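Local atomic coordinates of metallopeptidase family protein (Thermus thermophilus, PDB entry 2EJQ), a protein that is of unknown function but binds metal ions and, as a member of a zincin-like family, is probably a metallopeptidase. Residues R23-V28 / R66-Y71; W44-Y49 / G73-V78. The protein carries 1 engineered substitution. All coordinates share one frame; numbering follows the deposited sequence.

Interaction 1. Residues R23-V28 / R66-Y71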
ATOM      1  N   ARG A  23      13.216  -5.170   1.743  1.00 56.28           N
ATOM      2  CA  ARG A  23      13.935  -6.030   0.784  1.00 54.82           C
ATOM      3  C   ARG A  23      12.933  -6.713  -0.140  1.00 50.83           C
ATOM      4  O   ARG A  23      11.945  -7.309   0.299  1.00 53.37           O
ATOM      5  CB  ARG A  23      14.789  -7.110   1.490  1.00 61.88           C
ATOM      6  CG  ARG A  23      13.901  -8.023   2.379  1.00 73.32           C
ATOM      7  CD  ARG A  23      14.640  -9.364   2.706  1.00 85.09           C
ATOM      8  NE  ARG A  23      14.781  -9.792   4.109  1.00 93.02           N
ATOM      9  CZ  ARG A  23      13.728 -10.052   4.827  1.00 98.22           C
ATOM     10  NH1 ARG A  23      12.593  -9.926   4.236  1.00100.27           N
ATOM     11  NH2 ARG A  23      13.779 -10.463   6.080  1.00100.33           N
ATOM     12  N   GLY A  24      13.182  -6.601  -1.436  1.00 49.08           N
ATOM     13  CA  GLY A  24      12.303  -7.243  -2.392  1.00 49.41           C
ATOM     14  C   GLY A  24      11.143  -6.371  -2.808  1.00 51.20           C
ATOM     15  O   GLY A  24      10.393  -6.722  -3.721  1.00 46.75           O
ATOM     16  N   LEU A  25      10.999  -5.236  -2.126  1.00 50.00           N
ATOM     17  CA  LEU A  25       9.921  -4.290  -2.414  1.00 52.82           C
ATOM     18  C   LEU A  25      10.470  -3.049  -3.130  1.00 54.78           C
ATOM     19  O   LEU A  25      11.412  -2.397  -2.659  1.00 55.39           O
ATOM     20  CB  LEU A  25       9.225  -3.867  -1.113  1.00 54.22           C
ATOM     21  CG  LEU A  25       8.121  -2.805  -1.188  1.00 54.86           C
ATOM     22  CD1 LEU A  25       6.868  -3.400  -1.802  1.00 47.99           C
ATOM     23  CD2 LEU A  25       7.814  -2.276   0.205  1.00 53.86           C
ATOM     24  N   GLN A  26       9.889  -2.750  -4.288  1.00 53.43           N
ATOM     25  CA  GLN A  26      10.291  -1.596  -5.077  1.00 58.38           C
ATOM     26  C   GLN A  26       9.886  -0.285  -4.398  1.00 59.06           C
ATOM     27  O   GLN A  26      10.644   0.681  -4.393  1.00 60.32           O
ATOM     28  CB  GLN A  26       9.666  -1.680  -6.478  1.00 59.83           C
ATOM     29  CG  GLN A  26      10.237  -2.804  -7.332  1.00 73.60           C
ATOM     30  CD  GLN A  26      11.759  -2.818  -7.317  1.00 77.75           C
ATOM     31  OE1 GLN A  26      12.405  -1.813  -7.620  1.00 82.89           O
ATOM     32  NE2 GLN A  26      12.337  -3.957  -6.958  1.00 79.16           N
ATOM     33  N   GLY A  27       8.689  -0.246  -3.827  1.00 57.41           N
ATOM     34  CA  GLY A  27       8.259   0.966  -3.163  1.00 54.47           C
ATOM     35  C   GLY A  27       6.762   1.145  -3.029  1.00 53.34           C
ATOM     36  O   GLY A  27       5.969   0.269  -3.386  1.00 55.90           O
ATOM     37  N   VAL A  28       6.397   2.314  -2.512  1.00 45.75           N
ATOM     38  CA  VAL A  28       5.018   2.691  -2.279  1.00 43.59           C
ATOM     39  C   VAL A  28       4.485   3.602  -3.396  1.00 44.49           C
ATOM     40  O   VAL A  28       5.119   4.597  -3.760  1.00 41.86           O
ATOM     41  CB  VAL A  28       4.908   3.440  -0.929  1.00 45.82           C
ATOM     42  CG1 VAL A  28       3.449   3.785  -0.619  1.00 44.97           C
ATOM     43  CG2 VAL A  28       5.522   2.585   0.186  1.00 51.77           C
ATOM     44  N   ARG A  66       7.347  -5.480  -6.716  1.00 54.72           N
ATOM     45  CA  ARG A  66       6.359  -5.593  -5.659  1.00 51.48           C
ATOM     46  C   ARG A  66       6.124  -4.197  -5.112  1.00 51.37           C
ATOM     47  O   ARG A  66       7.071  -3.450  -4.838  1.00 50.14           O
ATOM     48  CB  ARG A  66       6.865  -6.543  -4.581  1.00 47.11           C
ATOM     49  CG  ARG A  66       6.881  -7.978  -5.071  1.00 50.41           C
ATOM     50  CD  ARG A  66       7.790  -8.847  -4.237  1.00 49.90           C
ATOM     51  NE  ARG A  66       7.750 -10.232  -4.682  1.00 46.87           N
ATOM     52  CZ  ARG A  66       6.791 -11.098  -4.369  1.00 52.72           C
ATOM     53  NH1 ARG A  66       5.778 -10.733  -3.594  1.00 52.96           N
ATOM     54  NH2 ARG A  66       6.845 -12.340  -4.839  1.00 52.57           N
ATOM     55  N   HIS A  67       4.853  -3.846  -4.964  1.00 52.64           N
ATOM     56  CA  HIS A  67       4.487  -2.514  -4.510  1.00 52.42           C
ATOM     57  C   HIS A  67       3.376  -2.475  -3.480  1.00 49.14           C
ATOM     58  O   HIS A  67       2.553  -3.386  -3.385  1.00 48.78           O
ATOM     59  CB  HIS A  67       4.011  -1.676  -5.711  1.00 50.94           C
ATOM     60  CG  HIS A  67       4.881  -1.808  -6.921  1.00 55.33           C
ATOM     61  ND1 HIS A  67       6.041  -1.076  -7.077  1.00 49.71           N
ATOM     62  CD2 HIS A  67       4.800  -2.625  -7.991  1.00 55.67           C
ATOM     63  CE1 HIS A  67       6.636  -1.443  -8.197  1.00 54.85           C
ATOM     64  NE2 HIS A  67       5.909  -2.383  -8.773  1.00 58.15           N
ATOM     65  N   ILE A  68       3.367  -1.384  -2.724  1.00 48.29           N
ATOM     66  CA  ILE A  68       2.310  -1.110  -1.770  1.00 47.26           C
ATOM     67  C   ILE A  68       1.591   0.077  -2.443  1.00 42.10           C
ATOM     68  O   ILE A  68       2.237   1.037  -2.868  1.00 44.61           O
ATOM     69  CB  ILE A  68       2.858  -0.650  -0.404  1.00 42.62           C
ATOM     70  CG1 ILE A  68       3.597  -1.818   0.264  1.00 41.11           C
ATOM     71  CG2 ILE A  68       1.698  -0.125   0.465  1.00 40.03           C
ATOM     72  CD1 ILE A  68       4.250  -1.468   1.599  1.00 33.53           C
ATOM     73  N   ALA A  69       0.278   0.001  -2.589  1.00 40.51           N
ATOM     74  CA  ALA A  69      -0.460   1.106  -3.188  1.00 33.18           C
ATOM     75  C   ALA A  69      -1.327   1.758  -2.120  1.00 41.06           C
ATOM     76  O   ALA A  69      -1.893   1.068  -1.274  1.00 39.99           O
ATOM     77  CB  ALA A  69      -1.331   0.598  -4.322  1.00 37.43           C
ATOM     78  N   LEU A  70      -1.406   3.087  -2.153  1.00 40.16           N
ATOM     79  CA  LEU A  70      -2.239   3.836  -1.223  1.00 41.86           C
ATOM     80  C   LEU A  70      -3.256   4.610  -2.067  1.00 44.86           C
ATOM     81  O   LEU A  70      -2.918   5.141  -3.127  1.00 43.83           O
ATOM     82  CB  LEU A  70      -1.398   4.797  -0.374  1.00 44.43           C
ATOM     83  CG  LEU A  70      -0.545   4.198   0.760  1.00 50.33           C
ATOM     84  CD1 LEU A  70       0.153   5.309   1.528  1.00 46.49           C
ATOM     85  CD2 LEU A  70      -1.419   3.408   1.702  1.00 52.52           C
ATOM     86  N   TYR A  71      -4.505   4.655  -1.610  1.00 39.26           N
ATOM     87  CA  TYR A  71      -5.554   5.350  -2.341  1.00 40.96           C
ATOM     88  C   TYR A  71      -5.995   6.581  -1.555  1.00 41.27           C
ATOM     89  O   TYR A  71      -6.749   6.473  -0.590  1.00 39.06           O
ATOM     90  CB  TYR A  71      -6.725   4.396  -2.559  1.00 39.20           C
ATOM     91  CG  TYR A  71      -6.312   3.153  -3.314  1.00 47.15           C
ATOM     92  CD1 TYR A  71      -5.941   3.227  -4.655  1.00 50.05           C
ATOM     93  CD2 TYR A  71      -6.234   1.911  -2.675  1.00 42.52           C
ATOM     94  CE1 TYR A  71      -5.501   2.110  -5.339  1.00 49.43           C
ATOM     95  CE2 TYR A  71      -5.794   0.788  -3.355  1.00 51.22           C
ATOM     96  CZ  TYR A  71      -5.426   0.895  -4.688  1.00 50.49           C
ATOM     97  OH  TYR A  71      -4.962  -0.204  -5.368  1.00 47.54           O
TER
HETATM   98  O   HOH W   1      10.059  -6.075  -6.309  1.00 56.19           O
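The first torsions of Leu25 and Ile68 turn their branches to one another: the leucine sets CG opposite its own backbone N (chi1 176°), the isoleucine sets CG1 opposite its carbonyl carbon (chi1 -68°), and the two side chains cross at about a right angle. Leu25 CD2 comes to lie 3.9 Å from Ile68 CD1. The setting is a parallel strand pair in the mixed sheet of a zincin-like fold, and it illustrates how main-chain bonds set the register while apolar groups line a face. Gly27 pairs with His67 and Val28 with Ile68. Ile68 N gives a hydrogen bond to Gly27 O at 3.2 Å. One step earlier Gln26 N reaches Arg66 O at 3.0 Å. An alanine in place of Leu25 would probably open a gap beside Ile68 CD1. Val28 and Ile68 share a face; helix 3-16 packs on Val28, and Glu96 of helix 85-105, within a possible HExxH motif, touches Ile68. On the other face of the sheet the His67 ring meets Gln26 obliquely, CE1 lying 3.5 Å from CB of the glutamine, while His67 NE2 is held by the carbonyl of Leu64. The Arg66 guanidinium runs off to Tyr49, Ser103 and Glu62. Ahead of the first strand bond, a water bridges the segments, donating to Gly24 O at 2.7 Å and accepting from Arg66 N at 2.8 Å and from Gln26 NE2 at 3.2 Å.

Interaction 2. Residues W44-Y49 / G73-V78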
ATOM      1  N   TRP A  44     -14.168   1.331   2.187  1.00 57.63           N
ATOM      2  CA  TRP A  44     -13.147   1.730   1.236  1.00 55.91           C
ATOM      3  C   TRP A  44     -11.808   1.108   1.561  1.00 54.38           C
ATOM      4  O   TRP A  44     -11.450   0.962   2.727  1.00 55.27           O
ATOM      5  CB  TRP A  44     -12.998   3.248   1.232  1.00 55.69           C
ATOM      6  CG  TRP A  44     -14.264   3.938   0.901  1.00 59.83           C
ATOM      7  CD1 TRP A  44     -15.243   4.326   1.769  1.00 57.95           C
ATOM      8  CD2 TRP A  44     -14.721   4.288  -0.407  1.00 61.06           C
ATOM      9  NE1 TRP A  44     -16.284   4.898   1.079  1.00 57.67           N
ATOM     10  CE2 TRP A  44     -15.989   4.889  -0.258  1.00 57.24           C
ATOM     11  CE3 TRP A  44     -14.180   4.152  -1.691  1.00 58.05           C
ATOM     12  CZ2 TRP A  44     -16.728   5.351  -1.346  1.00 58.76           C
ATOM     13  CZ3 TRP A  44     -14.915   4.614  -2.774  1.00 64.89           C
ATOM     14  CH2 TRP A  44     -16.178   5.208  -2.593  1.00 60.90           C
ATOM     15  N   ARG A  45     -11.073   0.735   0.519  1.00 52.08           N
ATOM     16  CA  ARG A  45      -9.751   0.154   0.682  1.00 49.29           C
ATOM     17  C   ARG A  45      -8.731   1.295   0.723  1.00 45.82           C
ATOM     18  O   ARG A  45      -8.560   2.001  -0.267  1.00 42.99           O
ATOM     19  CB  ARG A  45      -9.439  -0.770  -0.496  1.00 50.35           C
ATOM     20  CG  ARG A  45      -8.105  -1.483  -0.366  1.00 56.23           C
ATOM     21  CD  ARG A  45      -7.896  -2.496  -1.484  1.00 63.69           C
ATOM     22  NE  ARG A  45      -8.732  -3.685  -1.334  1.00 68.07           N
ATOM     23  CZ  ARG A  45      -8.777  -4.672  -2.222  1.00 75.99           C
ATOM     24  NH1 ARG A  45      -8.037  -4.605  -3.323  1.00 77.08           N
ATOM     25  NH2 ARG A  45      -9.555  -5.723  -2.014  1.00 74.69           N
ATOM     26  N   LEU A  46      -8.069   1.483   1.865  1.00 42.61           N
ATOM     27  CA  LEU A  46      -7.059   2.542   1.994  1.00 47.42           C
ATOM     28  C   LEU A  46      -5.751   2.218   1.249  1.00 43.34           C
ATOM     29  O   LEU A  46      -5.036   3.116   0.804  1.00 41.81           O
ATOM     30  CB  LEU A  46      -6.750   2.809   3.475  1.00 44.22           C
ATOM     31  CG  LEU A  46      -7.941   3.180   4.365  1.00 48.48           C
ATOM     32  CD1 LEU A  46      -7.458   3.526   5.780  1.00 37.64           C
ATOM     33  CD2 LEU A  46      -8.696   4.353   3.748  1.00 41.54           C
ATOM     34  N   GLY A  47      -5.442   0.932   1.130  1.00 41.96           N
ATOM     35  CA  GLY A  47      -4.235   0.516   0.436  1.00 46.04           C
ATOM     36  C   GLY A  47      -4.219  -0.976   0.143  1.00 45.29           C
ATOM     37  O   GLY A  47      -5.147  -1.702   0.499  1.00 46.14           O
ATOM     38  N   GLU A  48      -3.174  -1.441  -0.528  1.00 42.98           N
ATOM     39  CA  GLU A  48      -3.055  -2.856  -0.825  1.00 47.33           C
ATOM     40  C   GLU A  48      -1.665  -3.207  -1.318  1.00 46.01           C
ATOM     41  O   GLU A  48      -0.880  -2.341  -1.712  1.00 47.87           O
ATOM     42  CB  GLU A  48      -4.107  -3.302  -1.859  1.00 50.46           C
ATOM     43  CG  GLU A  48      -3.878  -2.797  -3.268  1.00 52.73           C
ATOM     44  CD  GLU A  48      -4.949  -3.270  -4.253  1.00 57.56           C
ATOM     45  OE1 GLU A  48      -5.008  -4.474  -4.575  1.00 58.53           O
ATOM     46  OE2 GLU A  48      -5.743  -2.429  -4.710  1.00 52.93           O
ATOM     47  N   TYR A  49      -1.365  -4.496  -1.278  1.00 46.02           N
ATOM     48  CA  TYR A  49      -0.080  -4.991  -1.722  1.00 44.43           C
ATOM     49  C   TYR A  49      -0.251  -5.486  -3.148  1.00 45.11           C
ATOM     50  O   TYR A  49      -1.179  -6.238  -3.447  1.00 46.25           O
ATOM     51  CB  TYR A  49       0.370  -6.132  -0.823  1.00 44.92           C
ATOM     52  CG  TYR A  49       1.718  -6.712  -1.198  1.00 47.01           C
ATOM     53  CD1 TYR A  49       2.877  -5.934  -1.126  1.00 37.39           C
ATOM     54  CD2 TYR A  49       1.840  -8.041  -1.602  1.00 42.39           C
ATOM     55  CE1 TYR A  49       4.119  -6.464  -1.442  1.00 45.32           C
ATOM     56  CE2 TYR A  49       3.083  -8.581  -1.919  1.00 43.97           C
ATOM     57  CZ  TYR A  49       4.217  -7.786  -1.835  1.00 48.14           C
ATOM     58  OH  TYR A  49       5.446  -8.325  -2.127  1.00 47.71           O
ATOM     59  N   GLY A  73      -8.067   8.891  -2.338  1.00 41.75           N
ATOM     60  CA  GLY A  73      -9.510   9.073  -2.366  1.00 43.30           C
ATOM     61  C   GLY A  73     -10.244   8.255  -1.315  1.00 47.30           C
ATOM     62  O   GLY A  73     -11.267   8.689  -0.779  1.00 45.39           O
ATOM     63  N   SER A  74      -9.741   7.055  -1.025  1.00 45.84           N
ATOM     64  CA  SER A  74     -10.370   6.212  -0.019  1.00 45.19           C
ATOM     65  C   SER A  74     -10.223   6.844   1.358  1.00 43.77           C
ATOM     66  O   SER A  74     -11.139   6.765   2.169  1.00 41.59           O
ATOM     67  CB  SER A  74      -9.750   4.817  -0.014  1.00 44.60           C
ATOM     68  OG  SER A  74     -10.078   4.121  -1.194  1.00 42.74           O
ATOM     69  N   PHE A  75      -9.067   7.458   1.618  1.00 41.87           N
ATOM     70  CA  PHE A  75      -8.815   8.128   2.893  1.00 43.47           C
ATOM     71  C   PHE A  75      -9.801   9.290   3.086  1.00 44.36           C
ATOM     72  O   PHE A  75     -10.333   9.494   4.179  1.00 39.20           O
ATOM     73  CB  PHE A  75      -7.378   8.684   2.957  1.00 32.33           C
ATOM     74  CG  PHE A  75      -6.316   7.647   3.283  1.00 43.24           C
ATOM     75  CD1 PHE A  75      -5.854   6.770   2.305  1.00 36.46           C
ATOM     76  CD2 PHE A  75      -5.771   7.563   4.570  1.00 41.33           C
ATOM     77  CE1 PHE A  75      -4.871   5.830   2.593  1.00 38.87           C
ATOM     78  CE2 PHE A  75      -4.779   6.618   4.871  1.00 41.56           C
ATOM     79  CZ  PHE A  75      -4.329   5.754   3.884  1.00 41.12           C
ATOM     80  N   LEU A  76     -10.018  10.060   2.021  1.00 44.58           N
ATOM     81  CA  LEU A  76     -10.933  11.193   2.066  1.00 41.29           C
ATOM     82  C   LEU A  76     -12.345  10.727   2.377  1.00 45.34           C
ATOM     83  O   LEU A  76     -13.012  11.296   3.238  1.00 46.53           O
ATOM     84  CB  LEU A  76     -10.920  11.952   0.729  1.00 38.38           C
ATOM     85  CG  LEU A  76      -9.724  12.877   0.532  1.00 40.54           C
ATOM     86  CD1 LEU A  76      -9.756  13.499  -0.851  1.00 42.63           C
ATOM     87  CD2 LEU A  76      -9.755  13.951   1.597  1.00 37.07           C
ATOM     88  N   GLU A  77     -12.789   9.681   1.686  1.00 40.84           N
ATOM     89  CA  GLU A  77     -14.128   9.150   1.901  1.00 45.82           C
ATOM     90  C   GLU A  77     -14.360   8.778   3.364  1.00 45.68           C
ATOM     91  O   GLU A  77     -15.394   9.109   3.937  1.00 46.40           O
ATOM     92  CB  GLU A  77     -14.367   7.918   1.020  1.00 44.03           C
ATOM     93  CG  GLU A  77     -14.479   8.198  -0.483  1.00 47.26           C
ATOM     94  CD  GLU A  77     -15.712   9.012  -0.861  1.00 50.83           C
ATOM     95  OE1 GLU A  77     -16.654   9.084  -0.044  1.00 49.99           O
ATOM     96  OE2 GLU A  77     -15.745   9.570  -1.983  1.00 44.27           O
ATOM     97  N   VAL A  78     -13.392   8.094   3.966  1.00 46.02           N
ATOM     98  CA  VAL A  78     -13.516   7.670   5.353  1.00 42.62           C
ATOM     99  C   VAL A  78     -13.212   8.763   6.363  1.00 45.27           C
ATOM    100  O   VAL A  78     -13.687   8.714   7.495  1.00 52.27           O
ATOM    101  CB  VAL A  78     -12.576   6.478   5.667  1.00 45.04           C
ATOM    102  CG1 VAL A  78     -12.804   5.362   4.672  1.00 44.24           C
ATOM    103  CG2 VAL A  78     -11.117   6.931   5.638  1.00 44.59           C
TER
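Leu46 lies across the face of Phe75, its CD2 methyl 4.1 Å from the ring centroid in a CH-pi contact displaced toward the rim, with Leu46 CB 3.7 Å from Phe75 CE1. The motif is loop-on-helix packing: the loop leading into strand 47-50 packs on the short helix 72-78, which directly follows the central strand of the zincin-like sheet. The same methyl, Leu46 CD2, also meets Val78 CG2 at 4.0 Å; Trp85 of helix 85-105 and Phe6 extend the cluster around Phe75. Farther out, Trp44 lies over the next turn of the helix. Glu77 CB stands 3.6 Å from the centroid of the five-membered part of the Trp44 ring, almost on the ring normal. With CG opposite the carbonyl carbon (chi1 -70°), Glu77 CG lies over the middle of the indole; the bend at chi2 then turns the carboxylate, whose plane lies 18° from that of the ring, so the methylenes rather than the charge make most of the contact. Val78 CG1 slides past near Trp44 CD1, 3.9 Å away. The same helix carries Leu76, which, like Ala79, belongs to a magnesium site seen in this protein, though none is bound here. At the polar edge, within 44-49, Arg45 NH1 forms a salt bridge with Glu48 OE1 at 3.3 Å, and Arg45 NH2 pairs with Glu37. The hydrogen bond across the contact is that of Ser74 OG, also bonded to Lys35 N, which donates to Arg45 O at 2.8 Å from above the carbonyl plane, 50° out of it.

Both contacts are partly buried and reach the same sheet, yet each joins different elements. Interaction 1 pairs two parallel strands, and backbone bonds and a water do much of the work, with apolar branches on one face. Interaction 2, some 16 Å away between centres and farther from the middle of the chain, sets a strand's approach on a helix, and there ring faces, methyls and a serine hydroxyl carry the contact. Strand 67-71, central in the sheet, connects them: it is parallel to 27-31, antiparallel to 47-50, and leads straight into helix 72-78. Ala69 N probably bonds to Glu48 O, a main-chain link between strands 67-71 and 47-50.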